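Local coordinates for protein acyl-coenzyme A oxidase 3 (Yarrowia lipolytica, PDB 5YS9) that oxidises acyl-CoA substrates of different chain lengths to (2E)-enoyl-CoA with FAD as cofactor, passing electrons to oxygen to give hydrogen peroxide in peroxisomal beta-oxidation, at residues 325-330 with 431-436; 646-649 with 654-657; 343-346 with 350-353; 20-25 with 330-335. All coordinates share one frame; numbering follows the deposited sequence.

Interaction 1: 325-330 with 431-436; sequences LRYACV and GGHGYS. With FAD (flavin-adenine dinucleotide), chain D.
At its edge, and only 1° out of its plane, the imidazole of H433 meets the hydroxyl of Y327. The bond runs from H433 ND1 to Y327 OH, 3.3 Å long with an N-H...O angle of 162°: nearly straight, though stretched. The two side chains cross at about a right angle, and ND1 approaches the phenol ring obliquely. Other flat groups close in on the imidazole from the second subunit, where W199 packs edge-to-face with it and W200 meets it at a shallower tilt. With CG of Y327 anti to its backbone N (chi1 -172°), the phenol reaches away from the helix toward the 431-436 turn. The geometry is consistent with a proton on ND1. The same turn holds the cofactor: G432 N gives a hydrogen bond to FAD O1P at 3.0 Å, and Y435 CD2 packs 3.6 Å from FAD C7M, a methyl of the flavin. G431 CA lies 3.8 Å from FAD C5B, so the backbone itself lines the cofactor. The turn follows helix 391-428, while Y327 projects from helix 300-330, whose flanks pack against helices 349-385, 23-31 and 655-666.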
# COMPACT_ATOMS: atom_id res chain seq x y z
N LEU A 325 -3.76 -10.65 -14.22
CA LEU A 325 -4.43 -10.82 -15.53
C LEU A 325 -4.75 -12.27 -15.88
O LEU A 325 -5.82 -12.56 -16.42
CB LEU A 325 -3.61 -10.16 -16.65
CG LEU A 325 -3.76 -8.63 -16.66
CD1 LEU A 325 -2.83 -7.92 -17.63
CD2 LEU A 325 -5.21 -8.23 -16.94
N ARG A 326 -3.82 -13.17 -15.60
CA ARG A 326 -4.06 -14.60 -15.80
C ARG A 326 -5.16 -15.09 -14.90
O ARG A 326 -6.08 -15.78 -15.38
CB ARG A 326 -2.80 -15.43 -15.58
CG ARG A 326 -1.84 -15.34 -16.74
CD ARG A 326 -0.56 -16.05 -16.41
NE ARG A 326 0.40 -15.77 -17.46
CZ ARG A 326 1.65 -16.22 -17.55
NH1 ARG A 326 2.17 -16.98 -16.60
NH2 ARG A 326 2.39 -15.85 -18.61
N TYR A 327 -5.09 -14.74 -13.61
CA TYR A 327 -6.23 -14.96 -12.71
C TYR A 327 -7.51 -14.42 -13.30
O TYR A 327 -8.50 -15.12 -13.41
CB TYR A 327 -6.04 -14.29 -11.35
CG TYR A 327 -7.09 -14.65 -10.34
CD1 TYR A 327 -7.26 -15.96 -9.92
CD2 TYR A 327 -7.90 -13.70 -9.79
CE1 TYR A 327 -8.23 -16.31 -9.02
CE2 TYR A 327 -8.88 -14.04 -8.89
CZ TYR A 327 -9.04 -15.36 -8.50
OH TYR A 327 -10.00 -15.71 -7.55
N ALA A 328 -7.49 -13.17 -13.73
CA ALA A 328 -8.69 -12.58 -14.30
C ALA A 328 -9.31 -13.36 -15.49
O ALA A 328 -10.53 -13.32 -15.68
CB ALA A 328 -8.38 -11.16 -14.70
N CYS A 329 -8.47 -14.03 -16.29
CA CYS A 329 -8.94 -14.70 -17.51
C CYS A 329 -9.69 -15.98 -17.21
O CYS A 329 -10.48 -16.46 -18.04
CB CYS A 329 -7.79 -14.98 -18.48
SG CYS A 329 -7.06 -13.44 -19.17
N VAL A 330 -9.42 -16.53 -16.03
CA VAL A 330 -10.06 -17.75 -15.60
C VAL A 330 -11.07 -17.62 -14.47
O VAL A 330 -11.84 -18.52 -14.25
CB VAL A 330 -9.02 -18.82 -15.22
CG1 VAL A 330 -7.91 -18.86 -16.24
CG2 VAL A 330 -8.47 -18.60 -13.83
N GLY A 431 -8.86 -10.57 -5.21
CA GLY A 431 -9.74 -10.81 -4.09
C GLY A 431 -9.02 -11.32 -2.88
O GLY A 431 -7.88 -11.03 -2.73
N GLY A 432 -9.68 -12.10 -2.04
CA GLY A 432 -9.05 -12.75 -0.89
C GLY A 432 -7.86 -13.64 -1.20
O GLY A 432 -6.91 -13.72 -0.40
N HIS A 433 -7.81 -14.24 -2.38
CA HIS A 433 -6.61 -14.99 -2.77
C HIS A 433 -5.38 -14.09 -3.00
O HIS A 433 -4.25 -14.59 -3.09
CB HIS A 433 -6.92 -15.83 -3.99
CG HIS A 433 -8.03 -16.80 -3.76
ND1 HIS A 433 -9.07 -16.95 -4.65
CD2 HIS A 433 -8.31 -17.60 -2.71
CE1 HIS A 433 -9.90 -17.86 -4.18
NE2 HIS A 433 -9.44 -18.29 -3.03
N GLY A 434 -5.59 -12.77 -3.08
CA GLY A 434 -4.49 -11.83 -3.04
C GLY A 434 -3.76 -11.84 -1.69
O GLY A 434 -2.61 -11.49 -1.59
N TYR A 435 -4.47 -12.19 -0.65
CA TYR A 435 -3.97 -12.04 0.68
C TYR A 435 -3.18 -13.33 1.04
O TYR A 435 -2.55 -13.38 2.09
CB TYR A 435 -5.16 -11.73 1.60
CG TYR A 435 -4.80 -11.13 2.93
CD1 TYR A 435 -4.41 -9.78 3.04
CD2 TYR A 435 -4.91 -11.87 4.12
CE1 TYR A 435 -4.09 -9.20 4.28
CE2 TYR A 435 -4.60 -11.30 5.37
CZ TYR A 435 -4.19 -9.95 5.44
OH TYR A 435 -3.90 -9.37 6.66
N SER A 436 -3.18 -14.34 0.17
CA SER A 436 -2.37 -15.53 0.43
C SER A 436 -0.91 -15.18 0.23
O SER A 436 -0.52 -14.77 -0.86
CB SER A 436 -2.73 -16.71 -0.49
OG SER A 436 -1.65 -17.67 -0.52
PA FAD D . -14.21 -12.44 -5.89
O1A FAD D . -15.56 -12.24 -5.32
O2A FAD D . -13.99 -13.40 -7.01
O5B FAD D . -13.59 -11.09 -6.41
C5B FAD D . -12.26 -11.16 -6.90
C4B FAD D . -11.97 -9.90 -7.68
O4B FAD D . -12.87 -9.83 -8.78
C3B FAD D . -12.26 -8.72 -6.79
O3B FAD D . -11.24 -7.75 -6.92
C2B FAD D . -13.53 -8.13 -7.32
O2B FAD D . -13.50 -6.72 -7.19
C1B FAD D . -13.56 -8.59 -8.76
N9A FAD D . -14.97 -8.79 -9.07
C8A FAD D . -15.73 -9.80 -8.63
N7A FAD D . -16.99 -9.66 -9.07
C5A FAD D . -17.06 -8.53 -9.79
C6A FAD D . -18.09 -7.79 -10.53
N6A FAD D . -19.36 -8.23 -10.60
N1A FAD D . -17.73 -6.65 -11.13
C2A FAD D . -16.47 -6.20 -11.06
N3A FAD D . -15.48 -6.81 -10.42
C4A FAD D . -15.72 -7.96 -9.77
N1 FAD D . -14.80 -16.14 4.62
C2 FAD D . -15.54 -16.80 5.53
O2 FAD D . -16.62 -17.25 5.18
N3 FAD D . -15.17 -16.96 6.79
C4 FAD D . -14.02 -16.50 7.24
O4 FAD D . -13.71 -16.67 8.41
C4X FAD D . -13.15 -15.77 6.32
N5 FAD D . -11.98 -15.27 6.72
C5X FAD D . -11.19 -14.62 5.85
C6 FAD D . -9.98 -14.14 6.30
C7 FAD D . -9.15 -13.48 5.43
C7M FAD D . -7.84 -12.95 5.92
C8 FAD D . -9.56 -13.29 4.03
C8M FAD D . -8.67 -12.56 3.07
C9 FAD D . -10.78 -13.76 3.58
C9A FAD D . -11.61 -14.43 4.45
N10 FAD D . -12.85 -14.93 4.01
C10 FAD D . -13.62 -15.62 4.94
C1' FAD D . -13.31 -14.79 2.63
C2' FAD D . -13.61 -13.36 2.19
O2' FAD D . -14.89 -12.95 2.65
C3' FAD D . -13.54 -13.24 0.67
O3' FAD D . -12.17 -13.12 0.31
C4' FAD D . -14.26 -12.04 0.07
O4' FAD D . -15.47 -11.85 0.77
C5' FAD D . -14.65 -12.26 -1.39
O5' FAD D . -13.60 -12.11 -2.33
P FAD D . -13.27 -13.29 -3.34
O1P FAD D . -11.93 -13.85 -3.04
O2P FAD D . -14.43 -14.20 -3.36
O3P FAD D . -13.09 -12.62 -4.77

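Interaction 2: 646-649 with 654-657; sequences APIG and DVYK
I648 meets V655 through one branch of its side chain. Its CB already lies 4.0 Å from V655 CG1, and the next atom out, the methyl I648 CG2, touches that same V655 CG1 at 3.8 Å. The other branch turns off: with chi1 at 64°, CG1 sits between the backbone N and the carbonyl carbon, and the chain continues to CD1, leading away from V655; the side chain also touches I323 on helix 300-330. The valine answers with both methyls. V655 CG1 takes the isoleucine branch, whereas V655 CG2 lies 3.2 Å from the backbone oxygen I648 O, a close carbon-to-oxygen approach that at this resolution proves little. The backbones are near as well, the CA atoms of I648 and V655 being 4.3 Å apart. On the loop side, G649 N bonds to A646 O at 3.2 Å and closes a tight turn, while D654 stands at the N-cap position of helix 655-666 without a capping bond from its side chain. The contact thus folds the loop back on the first turn of that helix. Because hydrocarbon carries it and polar side-chain groups take no part, its stability should come from burial and shape more than from directional bonds.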
# COMPACT_ATOMS: atom_id res chain seq x y z
N ALA A 646 3.99 -17.53 -7.90
CA ALA A 646 2.66 -17.52 -7.35
C ALA A 646 1.83 -18.55 -8.08
O ALA A 646 1.82 -18.56 -9.29
CB ALA A 646 2.06 -16.14 -7.49
N PRO A 647 1.10 -19.40 -7.37
CA PRO A 647 0.34 -20.47 -8.01
C PRO A 647 -0.75 -20.01 -8.96
O PRO A 647 -0.95 -20.62 -9.98
CB PRO A 647 -0.29 -21.20 -6.83
CG PRO A 647 0.12 -20.50 -5.61
CD PRO A 647 1.28 -19.63 -5.94
N ILE A 648 -1.46 -18.96 -8.60
CA ILE A 648 -2.54 -18.44 -9.42
C ILE A 648 -2.04 -17.78 -10.70
O ILE A 648 -2.80 -17.58 -11.63
CB ILE A 648 -3.49 -17.54 -8.60
CG1 ILE A 648 -2.78 -16.29 -8.10
CG2 ILE A 648 -4.07 -18.31 -7.43
CD1 ILE A 648 -3.69 -15.30 -7.43
N GLY A 649 -0.77 -17.42 -10.73
CA GLY A 649 -0.14 -16.84 -11.90
C GLY A 649 0.66 -17.73 -12.85
O GLY A 649 1.32 -17.22 -13.73
N ASP A 654 -3.80 -23.21 -14.53
CA ASP A 654 -4.52 -24.11 -13.66
C ASP A 654 -4.52 -23.57 -12.23
O ASP A 654 -3.94 -24.14 -11.34
CB ASP A 654 -3.85 -25.47 -13.69
CG ASP A 654 -4.83 -26.60 -13.66
OD1 ASP A 654 -5.99 -26.38 -13.32
OD2 ASP A 654 -4.43 -27.73 -13.94
N VAL A 655 -5.24 -22.49 -12.04
CA VAL A 655 -5.11 -21.62 -10.89
C VAL A 655 -5.41 -22.30 -9.55
O VAL A 655 -4.62 -22.25 -8.64
CB VAL A 655 -6.04 -20.40 -11.15
CG1 VAL A 655 -6.56 -19.72 -9.89
CG2 VAL A 655 -5.38 -19.40 -12.06
N TYR A 656 -6.52 -23.01 -9.48
CA TYR A 656 -6.95 -23.74 -8.29
C TYR A 656 -6.14 -24.99 -8.00
O TYR A 656 -5.84 -25.28 -6.85
CB TYR A 656 -8.43 -24.07 -8.41
CG TYR A 656 -9.24 -22.82 -8.64
CD1 TYR A 656 -9.14 -21.72 -7.77
CD2 TYR A 656 -10.10 -22.72 -9.73
CE1 TYR A 656 -9.90 -20.58 -7.98
CE2 TYR A 656 -10.86 -21.58 -9.95
CZ TYR A 656 -10.76 -20.50 -9.09
OH TYR A 656 -11.50 -19.39 -9.33
N LYS A 657 -5.75 -25.72 -9.02
CA LYS A 657 -4.94 -26.92 -8.81
C LYS A 657 -3.57 -26.56 -8.21
O LYS A 657 -3.15 -27.18 -7.26
CB LYS A 657 -4.79 -27.65 -10.13
CG LYS A 657 -4.15 -29.01 -10.02
CD LYS A 657 -4.28 -29.76 -11.34
CE LYS A 657 -4.58 -31.23 -11.12
NZ LYS A 657 -4.56 -31.94 -12.42

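Interaction 3: 343-346 with 350-353; sequences TKII and YHQR. With FAD (flavin-adenine dinucleotide), chain D.
H351, I345 and I346 bury the most surface here, and the first two meet ring to methyl. I345 CD1 lies over one face of the H351 imidazole, 3.9 Å from the ring centroid and 29° off its normal, which makes a CH-pi contact; I345 CB sits above the same ring. The imidazole is brought there by CG standing anti to the backbone N (chi1 -157°). H351 CB is also 3.2 Å from I345 O. The isoleucine packs on the cofactor as well as on the histidine, for I345 CD1 approaches FAD O4B at 3.6 Å and I345 CG2 approaches the adenine atom FAD N9A at 3.9 Å. The ring reaches the ribose too, with H351 ND1 4.0 Å from FAD C1B. I346 contributes chiefly its backbone oxygen. Q352 NE2 donates to I346 O at 3.1 Å with an N-H...O angle of 155°, the donor lying in the carbonyl plane and the oxygen in the amide plane of the glutamine. That bond pins the 3-10 turn onto the first turns of helix 349-385. Helix 300-330 packs on the pair through A328, helix 609-628 meets I346 and Q352 through R627, and the ring of Y350 meets that of F551 of the second subunit.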
# COMPACT_ATOMS: atom_id res chain seq x y z
N THR A 343 -19.72 -14.86 -15.50
CA THR A 343 -18.78 -14.12 -16.29
C THR A 343 -17.39 -14.16 -15.69
O THR A 343 -17.23 -14.02 -14.49
CB THR A 343 -19.25 -12.66 -16.42
OG1 THR A 343 -20.56 -12.63 -16.98
CG2 THR A 343 -18.34 -11.87 -17.30
N LYS A 344 -16.38 -14.36 -16.53
CA LYS A 344 -15.00 -14.19 -16.12
C LYS A 344 -14.78 -12.72 -15.86
O LYS A 344 -15.21 -11.89 -16.63
CB LYS A 344 -14.05 -14.66 -17.22
CG LYS A 344 -14.36 -16.02 -17.80
CD LYS A 344 -13.85 -16.13 -19.22
CE LYS A 344 -13.35 -17.52 -19.53
NZ LYS A 344 -12.17 -17.48 -20.42
N ILE A 345 -14.07 -12.39 -14.80
CA ILE A 345 -13.91 -11.01 -14.39
C ILE A 345 -13.20 -10.18 -15.45
O ILE A 345 -13.42 -8.99 -15.56
CB ILE A 345 -13.27 -10.86 -13.00
CG1 ILE A 345 -11.97 -11.65 -12.89
CG2 ILE A 345 -14.25 -11.31 -11.93
CD1 ILE A 345 -11.20 -11.37 -11.63
N ILE A 346 -12.35 -10.82 -16.23
CA ILE A 346 -11.65 -10.14 -17.29
C ILE A 346 -12.66 -9.55 -18.26
O ILE A 346 -12.41 -8.52 -18.85
CB ILE A 346 -10.70 -11.09 -18.04
CG1 ILE A 346 -9.75 -10.30 -18.92
CG2 ILE A 346 -11.47 -12.06 -18.90
CD1 ILE A 346 -8.94 -9.26 -18.19
N TYR A 350 -15.33 -2.83 -15.81
CA TYR A 350 -14.65 -2.24 -14.68
C TYR A 350 -13.35 -2.93 -14.34
O TYR A 350 -12.39 -2.30 -13.97
CB TYR A 350 -15.52 -2.05 -13.44
CG TYR A 350 -14.86 -1.03 -12.57
CD1 TYR A 350 -14.63 0.24 -13.04
CD2 TYR A 350 -14.38 -1.35 -11.32
CE1 TYR A 350 -14.00 1.19 -12.28
CE2 TYR A 350 -13.74 -0.41 -10.55
CZ TYR A 350 -13.55 0.86 -11.04
OH TYR A 350 -12.91 1.82 -10.31
N HIS A 351 -13.34 -4.25 -14.43
CA HIS A 351 -12.14 -4.95 -14.13
C HIS A 351 -11.01 -4.67 -15.16
O HIS A 351 -9.80 -4.55 -14.79
CB HIS A 351 -12.43 -6.43 -13.97
CG HIS A 351 -11.41 -7.13 -13.15
ND1 HIS A 351 -11.40 -7.04 -11.78
CD2 HIS A 351 -10.35 -7.88 -13.50
CE1 HIS A 351 -10.41 -7.77 -11.32
NE2 HIS A 351 -9.75 -8.29 -12.34
N GLN A 352 -11.42 -4.53 -16.42
CA GLN A 352 -10.52 -4.11 -17.50
C GLN A 352 -9.88 -2.76 -17.18
O GLN A 352 -8.67 -2.63 -17.30
CB GLN A 352 -11.24 -4.05 -18.86
CG GLN A 352 -11.67 -5.44 -19.40
CD GLN A 352 -12.49 -5.37 -20.67
OE1 GLN A 352 -12.62 -4.29 -21.27
NE2 GLN A 352 -13.02 -6.52 -21.12
N ARG A 353 -10.67 -1.82 -16.69
CA ARG A 353 -10.18 -0.51 -16.25
C ARG A 353 -9.21 -0.57 -15.08
O ARG A 353 -8.31 0.23 -14.98
CB ARG A 353 -11.34 0.41 -15.91
CG ARG A 353 -11.96 1.08 -17.11
CD ARG A 353 -13.22 1.81 -16.71
NE ARG A 353 -13.68 2.71 -17.74
CZ ARG A 353 -13.21 3.93 -17.92
NH1 ARG A 353 -12.28 4.40 -17.13
NH2 ARG A 353 -13.70 4.67 -18.88
PA FAD D . -14.21 -12.44 -5.89
O1A FAD D . -15.56 -12.24 -5.32
O2A FAD D . -13.99 -13.40 -7.01
O5B FAD D . -13.59 -11.09 -6.41
C5B FAD D . -12.26 -11.16 -6.90
C4B FAD D . -11.97 -9.90 -7.68
O4B FAD D . -12.87 -9.83 -8.78
C3B FAD D . -12.26 -8.72 -6.79
O3B FAD D . -11.24 -7.75 -6.92
C2B FAD D . -13.53 -8.13 -7.32
O2B FAD D . -13.50 -6.72 -7.19
C1B FAD D . -13.56 -8.59 -8.76
N9A FAD D . -14.97 -8.79 -9.07
C8A FAD D . -15.73 -9.80 -8.63
N7A FAD D . -16.99 -9.66 -9.07
C5A FAD D . -17.06 -8.53 -9.79
C6A FAD D . -18.09 -7.79 -10.53
N6A FAD D . -19.36 -8.23 -10.60
N1A FAD D . -17.73 -6.65 -11.13
C2A FAD D . -16.47 -6.20 -11.06
N3A FAD D . -15.48 -6.81 -10.42
C4A FAD D . -15.72 -7.96 -9.77
N1 FAD D . -14.80 -16.14 4.62
C2 FAD D . -15.54 -16.80 5.53
O2 FAD D . -16.62 -17.25 5.18
N3 FAD D . -15.17 -16.96 6.79
C4 FAD D . -14.02 -16.50 7.24
O4 FAD D . -13.71 -16.67 8.41
C4X FAD D . -13.15 -15.77 6.32
N5 FAD D . -11.98 -15.27 6.72
C5X FAD D . -11.19 -14.62 5.85
C6 FAD D . -9.98 -14.14 6.30
C7 FAD D . -9.15 -13.48 5.43
C7M FAD D . -7.84 -12.95 5.92
C8 FAD D . -9.56 -13.29 4.03
C8M FAD D . -8.67 -12.56 3.07
C9 FAD D . -10.78 -13.76 3.58
C9A FAD D . -11.61 -14.43 4.45
N10 FAD D . -12.85 -14.93 4.01
C10 FAD D . -13.62 -15.62 4.94
C1' FAD D . -13.31 -14.79 2.63
C2' FAD D . -13.61 -13.36 2.19
O2' FAD D . -14.89 -12.95 2.65
C3' FAD D . -13.54 -13.24 0.67
O3' FAD D . -12.17 -13.12 0.31
C4' FAD D . -14.26 -12.04 0.07
O4' FAD D . -15.47 -11.85 0.77
C5' FAD D . -14.65 -12.26 -1.39
O5' FAD D . -13.60 -12.11 -2.33
P FAD D . -13.27 -13.29 -3.34
O1P FAD D . -11.93 -13.85 -3.04
O2P FAD D . -14.43 -14.20 -3.36
O3P FAD D . -13.09 -12.62 -4.77

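Interaction 4: 20-25 with 330-335; sequences FTEPPK and VRRQFG. With FAD (flavin-adenine dinucleotide), chain D.
E22 and R332 form a two-pronged salt bridge, the guanidinium presenting its side edge. R332 NE bonds to E22 OE1 at 2.9 Å and R332 NH2 to E22 OE2 at 3.3 Å, with nearly straight N-H...O angles of 170° and 172°. Both oxygens are met on the syn side and lie near the guanidinium plane, but the carboxylate is twisted by 33° against it. R332 reaches across with its chain extended from CG to NE, while E22 bends at chi2. Beside the bridge, P23 CB packs on V330 CB at 3.8 Å. Beyond this shell, R332 NH1 bonds to the backbone oxygen of E342, and E22 rests on V10, I12 and Y17 of the N-terminal hairpin. On the cofactor side, R331 NE and NH2 both donate to FAD O2A, at 2.8 Å and 2.7 Å. Q333 NE2 holds R332 O and the backbone of G166 of the second subunit, and F334 CD2 comes to 3.5 Å from FAD N6A, the adenine's amino nitrogen. Neighbouring arginines therefore do different work: R331 serves the negative pyrophosphate and probably offsets its charge, whereas R332 spends its charge on E22, an ion pair whose paired geometry would fix the guanidinium's rotation and tie the N-terminal segment to the FAD-binding loop.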
# COMPACT_ATOMS: atom_id res chain seq x y z
N PHE A 20 -13.19 -26.14 -10.75
CA PHE A 20 -11.83 -26.63 -10.65
C PHE A 20 -11.10 -26.89 -11.97
O PHE A 20 -9.93 -26.60 -12.08
CB PHE A 20 -11.80 -27.88 -9.77
CG PHE A 20 -10.44 -28.25 -9.30
CD1 PHE A 20 -9.79 -27.47 -8.39
CD2 PHE A 20 -9.82 -29.37 -9.78
CE1 PHE A 20 -8.54 -27.81 -7.95
CE2 PHE A 20 -8.56 -29.71 -9.35
CZ PHE A 20 -7.92 -28.93 -8.43
N THR A 21 -11.79 -27.47 -12.94
CA THR A 21 -11.14 -27.89 -14.17
C THR A 21 -11.16 -26.92 -15.35
O THR A 21 -10.42 -27.09 -16.29
CB THR A 21 -11.66 -29.26 -14.64
OG1 THR A 21 -13.02 -29.15 -15.05
CG2 THR A 21 -11.58 -30.25 -13.54
N GLU A 22 -12.02 -25.92 -15.30
CA GLU A 22 -12.10 -24.98 -16.41
C GLU A 22 -10.89 -24.09 -16.68
O GLU A 22 -10.57 -23.83 -17.82
CB GLU A 22 -13.36 -24.13 -16.35
CG GLU A 22 -13.86 -23.76 -17.72
CD GLU A 22 -14.23 -22.31 -17.86
OE1 GLU A 22 -14.72 -21.73 -16.89
OE2 GLU A 22 -14.03 -21.76 -18.93
N PRO A 23 -10.24 -23.60 -15.64
CA PRO A 23 -9.17 -22.58 -15.85
C PRO A 23 -8.10 -22.81 -16.96
O PRO A 23 -7.91 -21.93 -17.81
CB PRO A 23 -8.51 -22.47 -14.47
CG PRO A 23 -9.65 -22.78 -13.53
CD PRO A 23 -10.43 -23.89 -14.21
N PRO A 24 -7.43 -24.00 -16.99
CA PRO A 24 -6.46 -24.17 -18.10
C PRO A 24 -7.08 -24.07 -19.49
O PRO A 24 -6.42 -23.60 -20.41
CB PRO A 24 -5.88 -25.57 -17.86
CG PRO A 24 -6.92 -26.28 -17.09
CD PRO A 24 -7.57 -25.23 -16.19
N LYS A 25 -8.32 -24.49 -19.64
CA LYS A 25 -9.00 -24.37 -20.91
C LYS A 25 -9.32 -22.90 -21.24
O LYS A 25 -9.07 -22.44 -22.36
CB LYS A 25 -10.26 -25.25 -20.92
CG LYS A 25 -10.94 -25.41 -22.26
CD LYS A 25 -10.16 -26.27 -23.26
CE LYS A 25 -10.87 -26.24 -24.62
NZ LYS A 25 -10.24 -27.12 -25.66
N VAL A 330 -9.42 -16.53 -16.03
CA VAL A 330 -10.06 -17.75 -15.60
C VAL A 330 -11.07 -17.62 -14.47
O VAL A 330 -11.84 -18.52 -14.25
CB VAL A 330 -9.02 -18.82 -15.22
CG1 VAL A 330 -7.91 -18.86 -16.24
CG2 VAL A 330 -8.47 -18.60 -13.83
N ARG A 331 -11.07 -16.50 -13.76
CA ARG A 331 -11.92 -16.39 -12.59
C ARG A 331 -13.32 -15.91 -12.91
O ARG A 331 -13.49 -14.86 -13.47
CB ARG A 331 -11.29 -15.48 -11.54
CG ARG A 331 -12.21 -15.11 -10.40
CD ARG A 331 -12.44 -16.24 -9.43
NE ARG A 331 -13.16 -15.77 -8.26
CZ ARG A 331 -13.22 -16.42 -7.10
NH1 ARG A 331 -12.61 -17.57 -6.96
NH2 ARG A 331 -13.89 -15.90 -6.10
N ARG A 332 -14.31 -16.69 -12.54
CA ARG A 332 -15.68 -16.33 -12.82
C ARG A 332 -16.37 -15.95 -11.54
O ARG A 332 -16.34 -16.69 -10.58
CB ARG A 332 -16.41 -17.51 -13.45
CG ARG A 332 -16.01 -17.86 -14.86
CD ARG A 332 -16.91 -18.95 -15.41
NE ARG A 332 -16.47 -19.47 -16.70
CZ ARG A 332 -16.92 -19.04 -17.87
NH1 ARG A 332 -17.81 -18.08 -17.92
NH2 ARG A 332 -16.46 -19.58 -18.98
N GLN A 333 -16.96 -14.77 -11.50
CA GLN A 333 -17.86 -14.40 -10.43
C GLN A 333 -19.05 -13.60 -10.95
O GLN A 333 -18.88 -12.58 -11.57
CB GLN A 333 -17.11 -13.64 -9.35
CG GLN A 333 -17.75 -13.72 -7.99
CD GLN A 333 -17.35 -14.95 -7.20
OE1 GLN A 333 -17.51 -14.98 -5.99
NE2 GLN A 333 -16.83 -15.94 -7.87
N PHE A 334 -20.25 -14.10 -10.70
CA PHE A 334 -21.49 -13.39 -10.99
C PHE A 334 -21.91 -13.62 -12.43
O PHE A 334 -21.08 -13.76 -13.31
CB PHE A 334 -21.36 -11.90 -10.72
CG PHE A 334 -21.35 -11.55 -9.27
CD1 PHE A 334 -22.47 -11.72 -8.51
CD2 PHE A 334 -20.21 -11.05 -8.68
CE1 PHE A 334 -22.46 -11.40 -7.17
CE2 PHE A 334 -20.19 -10.74 -7.35
CZ PHE A 334 -21.32 -10.91 -6.59
N GLY A 335 -23.21 -13.60 -12.67
CA GLY A 335 -23.72 -13.63 -14.02
C GLY A 335 -25.13 -13.10 -14.06
O GLY A 335 -25.83 -13.19 -13.08
PA FAD D . -14.21 -12.44 -5.89
O1A FAD D . -15.56 -12.24 -5.32
O2A FAD D . -13.99 -13.40 -7.01
O5B FAD D . -13.59 -11.09 -6.41
C5B FAD D . -12.26 -11.16 -6.90
C4B FAD D . -11.97 -9.90 -7.68
O4B FAD D . -12.87 -9.83 -8.78
C3B FAD D . -12.26 -8.72 -6.79
O3B FAD D . -11.24 -7.75 -6.92
C2B FAD D . -13.53 -8.13 -7.32
O2B FAD D . -13.50 -6.72 -7.19
C1B FAD D . -13.56 -8.59 -8.76
N9A FAD D . -14.97 -8.79 -9.07
C8A FAD D . -15.73 -9.80 -8.63
N7A FAD D . -16.99 -9.66 -9.07
C5A FAD D . -17.06 -8.53 -9.79
C6A FAD D . -18.09 -7.79 -10.53
N6A FAD D . -19.36 -8.23 -10.60
N1A FAD D . -17.73 -6.65 -11.13
C2A FAD D . -16.47 -6.20 -11.06
N3A FAD D . -15.48 -6.81 -10.42
C4A FAD D . -15.72 -7.96 -9.77
N1 FAD D . -14.80 -16.14 4.62
C2 FAD D . -15.54 -16.80 5.53
O2 FAD D . -16.62 -17.25 5.18
N3 FAD D . -15.17 -16.96 6.79
C4 FAD D . -14.02 -16.50 7.24
O4 FAD D . -13.71 -16.67 8.41
C4X FAD D . -13.15 -15.77 6.32
N5 FAD D . -11.98 -15.27 6.72
C5X FAD D . -11.19 -14.62 5.85
C6 FAD D . -9.98 -14.14 6.30
C7 FAD D . -9.15 -13.48 5.43
C7M FAD D . -7.84 -12.95 5.92
C8 FAD D . -9.56 -13.29 4.03
C8M FAD D . -8.67 -12.56 3.07
C9 FAD D . -10.78 -13.76 3.58
C9A FAD D . -11.61 -14.43 4.45
N10 FAD D . -12.85 -14.93 4.01
C10 FAD D . -13.62 -15.62 4.94
C1' FAD D . -13.31 -14.79 2.63
C2' FAD D . -13.61 -13.36 2.19
O2' FAD D . -14.89 -12.95 2.65
C3' FAD D . -13.54 -13.24 0.67
O3' FAD D . -12.17 -13.12 0.31
C4' FAD D . -14.26 -12.04 0.07
O4' FAD D . -15.47 -11.85 0.77
C5' FAD D . -14.65 -12.26 -1.39
O5' FAD D . -13.60 -12.11 -2.33
P FAD D . -13.27 -13.29 -3.34
O1P FAD D . -11.93 -13.85 -3.04
O2P FAD D . -14.43 -14.20 -3.36
O3P FAD D . -13.09 -12.62 -4.77

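From the N terminus, helix 23-31 comes first, and interaction 4 brings its start against the loop after helix 300-330, closing a span of 304 residues. Interaction 1 opens on that helix at 325-330 and closes 100 residues later at the 431-436 turn; its segments alternate along the chain with those of interaction 4, so the two cross, and they share V330. Interaction 3 is a short local closure before helix 349-385, lying within the span of interaction 1. Interaction 2 stands apart in sequence, folding the loop before helix 655-666 back on it, yet V655 packs on Y327 and V330. Interactions 1, 3 and 4 all touch FAD and the second subunit.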